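Local coordinates for protein pyruvate kinase (Pseudomonas aeruginosa, PDB 6QXL) that probably catalyses the last step of glycolysis, transferring the phosphoryl group of phosphoenolpyruvate to ADP to give pyruvate and ATP, at residues A[113-116]-A[117-121]; A[174-177]-A[178-181]; A[355-358]-A[359-363]; A[425-428]-A[429-432]. All blocks are in the same frame, centred on the assembly; numbering follows the deposited sequence.

Contact 1. Residues A[113-116]-A[117-121]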
loop_
_atom_site.group_PDB
_atom_site.type_symbol
_atom_site.label_atom_id
_atom_site.label_comp_id
_atom_site.label_asym_id
_atom_site.label_seq_id
_atom_site.Cartn_x
_atom_site.Cartn_y
_atom_site.Cartn_z
ATOM N N PRO A 113 19.310 4.757 -51.754
ATOM C CA PRO A 113 20.647 4.183 -51.760
ATOM C C PRO A 113 21.152 3.726 -50.393
ATOM O O PRO A 113 21.750 2.629 -50.334
ATOM C CB PRO A 113 21.516 5.340 -52.255
ATOM C CG PRO A 113 20.612 6.192 -53.027
ATOM C CD PRO A 113 19.290 6.095 -52.364
ATOM N N ASP A 114 20.902 4.511 -49.331
ATOM C CA ASP A 114 21.321 4.066 -48.005
ATOM C C ASP A 114 20.693 2.754 -47.420
ATOM O O ASP A 114 21.397 2.087 -46.700
ATOM C CB ASP A 114 21.090 5.074 -46.914
ATOM C CG ASP A 114 21.785 6.440 -47.154
ATOM O OD1 ASP A 114 22.957 6.424 -47.545
ATOM O OD2 ASP A 114 21.142 7.478 -46.926
ATOM N N LEU A 115 19.654 2.260 -48.084
ATOM C CA LEU A 115 19.143 0.923 -47.729
ATOM C C LEU A 115 20.248 -0.152 -47.862
ATOM O O LEU A 115 20.462 -0.971 -46.965
ATOM C CB LEU A 115 17.989 0.517 -48.601
ATOM C CG LEU A 115 17.367 -0.840 -48.225
ATOM C CD1 LEU A 115 16.724 -0.869 -46.826
ATOM C CD2 LEU A 115 16.252 -1.236 -49.186
ATOM N N VAL A 116 20.932 -0.127 -48.968
ATOM C CA VAL A 116 21.954 -1.111 -49.267
ATOM C C VAL A 116 23.215 -0.895 -48.433
ATOM O O VAL A 116 23.914 -1.868 -48.104
ATOM C CB VAL A 116 22.309 -1.090 -50.782
ATOM C CG1 VAL A 116 23.525 -1.932 -51.137
ATOM C CG2 VAL A 116 21.143 -1.489 -51.647
ATOM N N LYS A 117 23.469 0.352 -48.068
ATOM C CA LYS A 117 24.628 0.687 -47.256
ATOM C C LYS A 117 24.464 0.251 -45.809
ATOM O O LYS A 117 25.394 -0.265 -45.200
ATOM C CB LYS A 117 24.901 2.205 -47.314
ATOM C CG LYS A 117 25.448 2.586 -48.724
ATOM C CD LYS A 117 25.999 3.981 -48.894
ATOM C CE LYS A 117 25.845 4.426 -50.359
ATOM N NZ LYS A 117 26.612 5.646 -50.724
ATOM N N ASP A 118 23.273 0.393 -45.277
ATOM C CA ASP A 118 22.978 0.102 -43.875
ATOM C C ASP A 118 22.733 -1.373 -43.610
ATOM O O ASP A 118 23.028 -1.868 -42.535
ATOM C CB ASP A 118 21.733 0.839 -43.425
ATOM C CG ASP A 118 21.906 2.389 -43.501
ATOM O OD1 ASP A 118 23.119 2.864 -43.670
ATOM O OD2 ASP A 118 20.822 3.056 -43.437
ATOM N N CYS A 119 22.374 -2.181 -44.647
ATOM C CA CYS A 119 22.192 -3.574 -44.494
ATOM C C CYS A 119 23.461 -4.435 -44.686
ATOM O O CYS A 119 24.352 -4.015 -45.400
ATOM C CB CYS A 119 21.088 -4.087 -45.301
ATOM S SG CYS A 119 19.520 -3.414 -44.806
ATOM N N GLY A 120 23.444 -5.594 -43.998
ATOM C CA GLY A 120 24.493 -6.536 -44.047
ATOM C C GLY A 120 23.953 -7.989 -44.075
ATOM O O GLY A 120 22.774 -8.267 -43.797
ATOM N N VAL A 121 24.859 -8.905 -44.409
ATOM C CA VAL A 121 24.527 -10.302 -44.481
ATOM C C VAL A 121 23.938 -10.758 -43.148
ATOM O O VAL A 121 24.466 -10.428 -42.101
ATOM C CB VAL A 121 25.783 -11.165 -44.820
ATOM C CG1 VAL A 121 25.418 -12.643 -44.959
ATOM C CG2 VAL A 121 26.469 -10.661 -46.083
HETATM O O HOH W 1 24.511 4.961 -44.885
#
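Lys-117 stands one turn beyond Asp-114 on the short helix 113-118, and its aliphatic chain runs close to the aspartate. CG sits beside the backbone N of Lys-117 (chi1 -71°) and the rest is extended, which brings its CD to 4.1 Å from Asp-114 OD1. The two charged ends stay apart, Lys-117 NZ lying 4.9 Å from Asp-114 OD1, so any attraction is electrostatic at a distance. Asp-118 closes the helical turn: its N donates to Asp-114 O at 2.9 Å, with an N-H...O angle of 155°. Its carboxylate folds back over the same carbonyl and divides its oxygens between two tasks. OD2 accepts from the backbone N of Thr-168, and the side chain also touches Leu-167. Asp-118 OD1 accepts from a water whose oxygen is 2.8 Å away; the same water donates only weakly to Asp-114 OD1, at 3.4 Å. Helix 113-118 joins strands 107-109 and 124-127 of the beta-rich domain that pyruvate kinases insert between the third and fourth strands of the barrel. At Cys-119 the backbone leaves helical geometry, yet its N still donates to Leu-115 O at 3.2 Å, the donor tilted 27° from the carbonyl plane. On the buried side, Cys-119 SG approaches Leu-115 CD1 at 4.3 Å, and Leu-115 also packs on Ile-110 and Leu-167. Beyond it, the N of Gly-120 is bound by Asp-123 OD2.

Contact 2. Residues A[174-177]-A[178-181]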
loop_
_atom_site.group_PDB
_atom_site.type_symbol
_atom_site.label_atom_id
_atom_site.label_comp_id
_atom_site.label_asym_id
_atom_site.label_seq_id
_atom_site.Cartn_x
_atom_site.Cartn_y
_atom_site.Cartn_z
ATOM N N ASP A 174 10.883 15.777 -48.134
ATOM C CA ASP A 174 10.331 16.931 -48.857
ATOM C C ASP A 174 8.825 16.822 -48.997
ATOM O O ASP A 174 8.114 17.809 -48.855
ATOM C CB ASP A 174 11.014 17.102 -50.212
ATOM C CG ASP A 174 12.493 17.509 -50.077
ATOM O OD1 ASP A 174 12.929 18.034 -49.025
ATOM O OD2 ASP A 174 13.241 17.296 -51.041
ATOM N N LYS A 175 8.338 15.607 -49.230
ATOM C CA LYS A 175 6.898 15.366 -49.213
ATOM C C LYS A 175 6.285 15.862 -47.892
ATOM O O LYS A 175 5.271 16.558 -47.906
ATOM C CB LYS A 175 6.589 13.899 -49.428
ATOM C CG LYS A 175 5.096 13.604 -49.460
ATOM C CD LYS A 175 4.861 12.096 -49.622
ATOM C CE LYS A 175 3.395 11.826 -49.987
ATOM N NZ LYS A 175 2.451 12.497 -49.056
ATOM N N ASP A 176 6.912 15.515 -46.773
ATOM C CA ASP A 176 6.370 15.888 -45.473
ATOM C C ASP A 176 6.312 17.402 -45.275
ATOM O O ASP A 176 5.319 17.920 -44.759
ATOM C CB ASP A 176 7.201 15.241 -44.346
ATOM C CG ASP A 176 7.073 13.715 -44.323
ATOM O OD1 ASP A 176 6.058 13.131 -44.902
ATOM O OD2 ASP A 176 8.040 13.133 -43.712
ATOM N N LYS A 177 7.348 18.100 -45.721
ATOM C CA LYS A 177 7.351 19.562 -45.656
ATOM C C LYS A 177 6.185 20.149 -46.433
ATOM O O LYS A 177 5.535 21.075 -45.964
ATOM C CB LYS A 177 8.694 20.108 -46.150
ATOM C CG LYS A 177 9.809 19.805 -45.136
ATOM C CD LYS A 177 11.204 20.005 -45.726
ATOM C CE LYS A 177 12.243 19.875 -44.633
ATOM N NZ LYS A 177 13.621 20.079 -45.123
ATOM N N ALA A 178 5.901 19.579 -47.601
ATOM C CA ALA A 178 4.733 19.994 -48.385
ATOM C C ALA A 178 3.436 19.673 -47.673
ATOM O O ALA A 178 2.521 20.495 -47.664
ATOM C CB ALA A 178 4.755 19.338 -49.764
ATOM N N ASP A 179 3.364 18.489 -47.072
ATOM C CA ASP A 179 2.161 18.070 -46.352
ATOM C C ASP A 179 1.944 18.888 -45.074
ATOM O O ASP A 179 0.802 19.117 -44.688
ATOM C CB ASP A 179 2.210 16.582 -46.031
ATOM C CG ASP A 179 2.179 15.690 -47.280
ATOM O OD1 ASP A 179 1.505 16.076 -48.267
ATOM O OD2 ASP A 179 2.800 14.582 -47.230
ATOM N N ILE A 180 3.021 19.336 -44.435
ATOM C CA ILE A 180 2.884 20.220 -43.284
ATOM C C ILE A 180 2.156 21.504 -43.697
ATOM O O ILE A 180 1.245 21.968 -43.005
ATOM C CB ILE A 180 4.241 20.526 -42.619
ATOM C CG1 ILE A 180 4.701 19.293 -41.822
ATOM C CG2 ILE A 180 4.121 21.685 -41.660
ATOM C CD1 ILE A 180 6.110 19.355 -41.256
ATOM N N LYS A 181 2.552 22.056 -44.834
ATOM C CA LYS A 181 1.889 23.249 -45.387
ATOM C C LYS A 181 0.438 22.946 -45.724
ATOM O O LYS A 181 -0.453 23.734 -45.430
ATOM C CB LYS A 181 2.625 23.786 -46.605
ATOM C CG LYS A 181 3.974 24.390 -46.205
ATOM C CD LYS A 181 4.873 24.752 -47.364
ATOM C CE LYS A 181 6.269 25.048 -46.841
ATOM N NZ LYS A 181 7.076 26.003 -47.660
#
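Lys-175 and Asp-179 form an i to i+4 salt bridge along helix 174-185, the barrel helix that precedes strand 190-193 of the (beta/alpha)8 domain. Lys-175 NZ meets Asp-179 OD2 at 2.8 Å, on the syn lone pair. The lysine is extended as far as CE and then bends at its last torsion (chi4 -51°), which turns the ammonium back to the carboxylate. Lys-175 CG also passes Asp-179 OD2 at 3.3 Å. NZ has a second acceptor in Phe-37 O, so the bridge ties the helix to the loop after strand 32-36.

Among like charges, Asp-176 OD1 lies 4.3 Å from Asp-179 OD2. Gly-71 N donates to Asp-176 OD1, and the Lys-175 ammonium probably eases the remaining repulsion.

The backbone bonds are those of a regular alpha helix: Asp-179 N reaches Lys-175 O at 2.8 Å and Ile-180 N reaches Asp-176 O at 2.7 Å. Lys-181 N to Lys-177 O, at 3.3 Å, is weak.

Apolar packing faces helix 199-211, where Lys-177 and Ile-180 both rest on Leu-208. The polar end of Lys-177, NZ, bonds Tyr-204 OH instead. A separate van der Waals contact sets Ile-180 CG1 3.3 Å from Asp-176 O.

Contact 3. Residues A[355-358]-A[359-363]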
loop_
_atom_site.group_PDB
_atom_site.type_symbol
_atom_site.label_atom_id
_atom_site.label_comp_id
_atom_site.label_asym_id
_atom_site.label_seq_id
_atom_site.Cartn_x
_atom_site.Cartn_y
_atom_site.Cartn_z
ATOM N N THR A 355 4.822 16.334 -6.469
ATOM C CA THR A 355 4.963 17.776 -6.411
ATOM C C THR A 355 4.335 18.385 -7.659
ATOM O O THR A 355 4.656 18.019 -8.766
ATOM C CB THR A 355 6.455 18.151 -6.322
ATOM O OG1 THR A 355 6.981 17.691 -5.078
ATOM C CG2 THR A 355 6.679 19.656 -6.444
ATOM N N PHE A 356 3.441 19.331 -7.464
ATOM C CA PHE A 356 2.807 20.037 -8.576
ATOM C C PHE A 356 3.646 21.251 -8.964
ATOM O O PHE A 356 4.380 21.819 -8.141
ATOM C CB PHE A 356 1.375 20.459 -8.229
ATOM C CG PHE A 356 0.481 19.323 -7.797
ATOM C CD1 PHE A 356 0.886 17.951 -7.939
ATOM C CD2 PHE A 356 -0.791 19.603 -7.275
ATOM C CE1 PHE A 356 0.040 16.918 -7.546
ATOM C CE2 PHE A 356 -1.626 18.547 -6.883
ATOM C CZ PHE A 356 -1.224 17.214 -7.032
ATOM N N ASP A 357 3.541 21.636 -10.223
ATOM C CA ASP A 357 4.383 22.694 -10.779
ATOM C C ASP A 357 3.616 24.023 -10.890
ATOM O O ASP A 357 4.155 25.061 -10.584
ATOM C CB ASP A 357 4.897 22.292 -12.146
ATOM C CG ASP A 357 5.906 21.198 -12.088
ATOM O OD1 ASP A 357 6.892 21.528 -11.426
ATOM O OD2 ASP A 357 5.923 20.212 -12.918
ATOM N N ARG A 358 2.370 23.961 -11.348
ATOM C CA ARG A 358 1.645 25.132 -11.707
ATOM C C ARG A 358 0.378 25.251 -10.919
ATOM O O ARG A 358 -0.067 24.302 -10.302
ATOM C CB ARG A 358 1.256 25.074 -13.201
ATOM C CG ARG A 358 2.418 24.869 -14.154
ATOM C CD ARG A 358 1.949 24.352 -15.475
ATOM N NE ARG A 358 0.994 25.155 -16.164
ATOM C CZ ARG A 358 1.093 26.350 -16.751
ATOM N NH1 ARG A 358 0.028 26.891 -17.334
ATOM N NH2 ARG A 358 2.249 27.000 -16.710
ATOM N N CYS A 359 -0.217 26.430 -10.996
ATOM C CA CYS A 359 -1.449 26.717 -10.318
ATOM C C CYS A 359 -2.657 26.101 -11.028
ATOM O O CYS A 359 -3.562 25.559 -10.376
ATOM C CB CYS A 359 -1.626 28.239 -10.188
ATOM S SG CYS A 359 -3.281 28.815 -9.704
ATOM N N ASP A 360 -2.698 26.216 -12.356
ATOM C CA ASP A 360 -3.856 25.677 -13.096
ATOM C C ASP A 360 -3.848 24.156 -13.061
ATOM O O ASP A 360 -4.925 23.545 -12.925
ATOM C CB ASP A 360 -3.956 26.230 -14.531
ATOM C CG ASP A 360 -2.639 26.172 -15.308
ATOM O OD1 ASP A 360 -1.599 25.678 -14.756
ATOM O OD2 ASP A 360 -2.692 26.629 -16.471
ATOM N N GLU A 361 -2.639 23.568 -13.125
ATOM C CA GLU A 361 -2.471 22.138 -12.855
ATOM C C GLU A 361 -3.133 21.774 -11.516
ATOM O O GLU A 361 -3.896 20.813 -11.445
ATOM C CB GLU A 361 -0.987 21.755 -12.852
ATOM C CG GLU A 361 -0.681 20.264 -13.052
ATOM C CD GLU A 361 0.766 19.899 -12.985
ATOM O OE1 GLU A 361 1.609 20.770 -13.313
ATOM O OE2 GLU A 361 1.043 18.709 -12.663
ATOM N N SER A 362 -2.871 22.575 -10.487
ATOM C CA SER A 362 -3.397 22.295 -9.149
ATOM C C SER A 362 -4.910 22.296 -9.053
ATOM O O SER A 362 -5.480 21.440 -8.370
ATOM C CB SER A 362 -2.826 23.268 -8.120
ATOM O OG SER A 362 -1.475 22.929 -7.865
ATOM N N ILE A 363 -5.552 23.227 -9.738
ATOM C CA ILE A 363 -7.003 23.285 -9.715
ATOM C C ILE A 363 -7.593 22.095 -10.453
ATOM O O ILE A 363 -8.616 21.538 -10.031
ATOM C CB ILE A 363 -7.539 24.597 -10.349
ATOM C CG1 ILE A 363 -7.053 25.828 -9.576
ATOM C CG2 ILE A 363 -9.063 24.594 -10.395
ATOM C CD1 ILE A 363 -7.759 26.023 -8.243
#
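Arg-358 and Ser-362 meet at one carbonyl: Arg-358 O accepts from both the backbone N and the hydroxyl of Ser-362. Ser-362 OG to Arg-358 O is 3.1 Å, the donor tilted only 16° from the carbonyl plane. Ser-362 N to Arg-358 O is longer, 3.3 Å, and arrives from above that plane. Arg-358 holds the N-cap position of helix 359-373, so this pair closes the helix's first turn. Ser-362 OG lies beside its backbone N, which turns it toward the preceding turn and also puts it 3.4 Å from Phe-356 CD2, at the edge of the ring. That ring meets His-373 of the second subunit with nearly parallel planes, and Ser-362 packs on Phe-374 of the same subunit, so this turn belongs to a subunit interface of the tetramer.

Asp-360 satisfies two further donors. Its chi1 of 48° places CG between the backbone N and carbonyl carbon, and the carboxylate curls back so that Asp-360 OD1 accepts Glu-361 N at 2.9 Å, met on the anti side but out of the carboxylate plane. Asp-360 OD2 offers its syn lone pair to Arg-358 NH1, also at 2.9 Å, forming a salt bridge. The guanidinium and carboxylate planes are 51° apart, so the pair is not a coplanar fork. Two acids lie near each other: Glu-361 OE1 is 4.4 Å from Asp-357 OD2. Glu-361 OE2 makes a long, weak ion pair with Arg-351.

The Asp-360 side chain is about 4 Å from the bound glucose 6-phosphate; its pairing with Arg-358 would probably temper the negative charge presented to that phosphorylated ligand.

Contact 4. Residues A[425-428]-A[429-432]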
loop_
_atom_site.group_PDB
_atom_site.type_symbol
_atom_site.label_atom_id
_atom_site.label_comp_id
_atom_site.label_asym_id
_atom_site.label_seq_id
_atom_site.Cartn_x
_atom_site.Cartn_y
_atom_site.Cartn_z
ATOM N N PRO A 425 -19.974 24.278 -26.538
ATOM C CA PRO A 425 -19.625 25.628 -27.013
ATOM C C PRO A 425 -20.278 26.683 -26.107
ATOM O O PRO A 425 -21.463 26.522 -25.710
ATOM C CB PRO A 425 -20.191 25.682 -28.431
ATOM C CG PRO A 425 -20.581 24.288 -28.759
ATOM C CD PRO A 425 -20.910 23.613 -27.451
ATOM N N PHE A 426 -19.489 27.691 -25.746
ATOM C CA PHE A 426 -19.862 28.616 -24.692
ATOM C C PHE A 426 -18.891 29.778 -24.677
ATOM O O PHE A 426 -17.672 29.584 -24.819
ATOM C CB PHE A 426 -19.852 27.883 -23.355
ATOM C CG PHE A 426 -20.409 28.658 -22.197
ATOM C CD1 PHE A 426 -19.553 29.391 -21.403
ATOM C CD2 PHE A 426 -21.773 28.563 -21.845
ATOM C CE1 PHE A 426 -20.042 30.089 -20.295
ATOM C CE2 PHE A 426 -22.249 29.224 -20.739
ATOM C CZ PHE A 426 -21.396 29.965 -19.945
ATOM N N ASP A 427 -19.449 30.988 -24.551
ATOM C CA ASP A 427 -18.662 32.217 -24.519
ATOM C C ASP A 427 -18.991 33.006 -23.264
ATOM O O ASP A 427 -19.926 33.806 -23.270
ATOM C CB ASP A 427 -18.895 33.094 -25.754
ATOM C CG ASP A 427 -17.854 34.207 -25.877
ATOM O OD1 ASP A 427 -16.992 34.333 -24.962
ATOM O OD2 ASP A 427 -17.891 34.946 -26.890
ATOM N N PRO A 428 -18.190 32.821 -22.197
ATOM C CA PRO A 428 -18.504 33.531 -20.962
ATOM C C PRO A 428 -18.300 35.063 -21.058
ATOM O O PRO A 428 -19.068 35.806 -20.432
ATOM C CB PRO A 428 -17.559 32.880 -19.942
ATOM C CG PRO A 428 -16.369 32.503 -20.742
ATOM C CD PRO A 428 -16.877 32.156 -22.119
ATOM N N ALA A 429 -17.318 35.520 -21.839
ATOM C CA ALA A 429 -17.026 36.962 -21.977
ATOM C C ALA A 429 -18.213 37.764 -22.529
ATOM O O ALA A 429 -18.404 38.915 -22.170
ATOM C CB ALA A 429 -15.795 37.193 -22.856
ATOM N N ALA A 430 -19.038 37.135 -23.359
ATOM C CA ALA A 430 -20.200 37.795 -23.937
ATOM C C ALA A 430 -21.442 37.681 -23.068
ATOM O O ALA A 430 -22.540 37.780 -23.578
ATOM C CB ALA A 430 -20.473 37.221 -25.322
ATOM N N LEU A 431 -21.277 37.504 -21.758
ATOM C CA LEU A 431 -22.406 37.447 -20.843
ATOM C C LEU A 431 -22.175 38.377 -19.651
ATOM O O LEU A 431 -21.032 38.692 -19.323
ATOM C CB LEU A 431 -22.601 36.020 -20.343
ATOM C CG LEU A 431 -23.455 35.124 -21.271
ATOM C CD1 LEU A 431 -23.451 33.679 -20.796
ATOM C CD2 LEU A 431 -24.890 35.565 -21.402
ATOM N N PRO A 432 -23.256 38.802 -18.993
ATOM C CA PRO A 432 -23.077 39.503 -17.716
ATOM C C PRO A 432 -22.423 38.589 -16.664
ATOM O O PRO A 432 -22.989 37.530 -16.314
ATOM C CB PRO A 432 -24.505 39.886 -17.297
ATOM C CG PRO A 432 -25.407 38.961 -18.077
ATOM C CD PRO A 432 -24.679 38.650 -19.352
#
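Pro-428 O accepts the backbone N of Leu-431 at 3.1 Å with an N-H...O angle of 138°. The donor stands 53° out of the carbonyl plane, so the bond is not aimed at a lone pair. One residue earlier, Ala-430 N makes a weak bond of 3.4 Å to Asp-427 O. With near-helical backbone angles at Pro-428 and Ala-429, and Ala-430 departing from them, these bonds define two overlapping i to i+3 turns, the second of type I. The Asp-427 side chain contributes a weak Asx turn: its CG is anti to the backbone N (chi1 -167°), which swings OD1 to 3.4 Å from Ala-429 N. Its OD2 lies alongside the methyl of Ala-430, 3.8 Å from CB.

The turns lead from strand 421-425, at an edge of the five-stranded sheet of the C-terminal alpha/beta domain, to helix 436-446. Pro-428 is buried against Tyr-464, its side chain about 5 Å from the bound glucose 6-phosphate. Ala-429, Ala-430 and Leu-431 are exposed.

Leu-431 reaches back to Phe-426, Leu-431 CD1 approaching Phe-426 CZ obliquely at 4.3 Å. Both side chains touch Ala-439 of helix 436-446, and the Phe-426 ring also stacks edge-to-face with Tyr-405.

The four contacts lie in series and none touches another. Contact 2 stays within one helix, on the barrel, whereas contact 1 covers a short helix and its C-terminal end in the beta-rich inserted domain; their centres are about 26 Å apart. Contacts 3 and 4 belong to the C-terminal domain: 355-363 enters a helix, whereas 425-432 joins a strand to the next helix. Contact 3 is the buried one and the only one touched by another subunit; contact 4 is at the surface, and the other two are partly buried. Salt bridges occur in contacts 2 and 3, a partly weak water link in contact 1, and largely weak turn bonds in contact 4. Contacts 3 and 4 both approach glucose 6-phosphate.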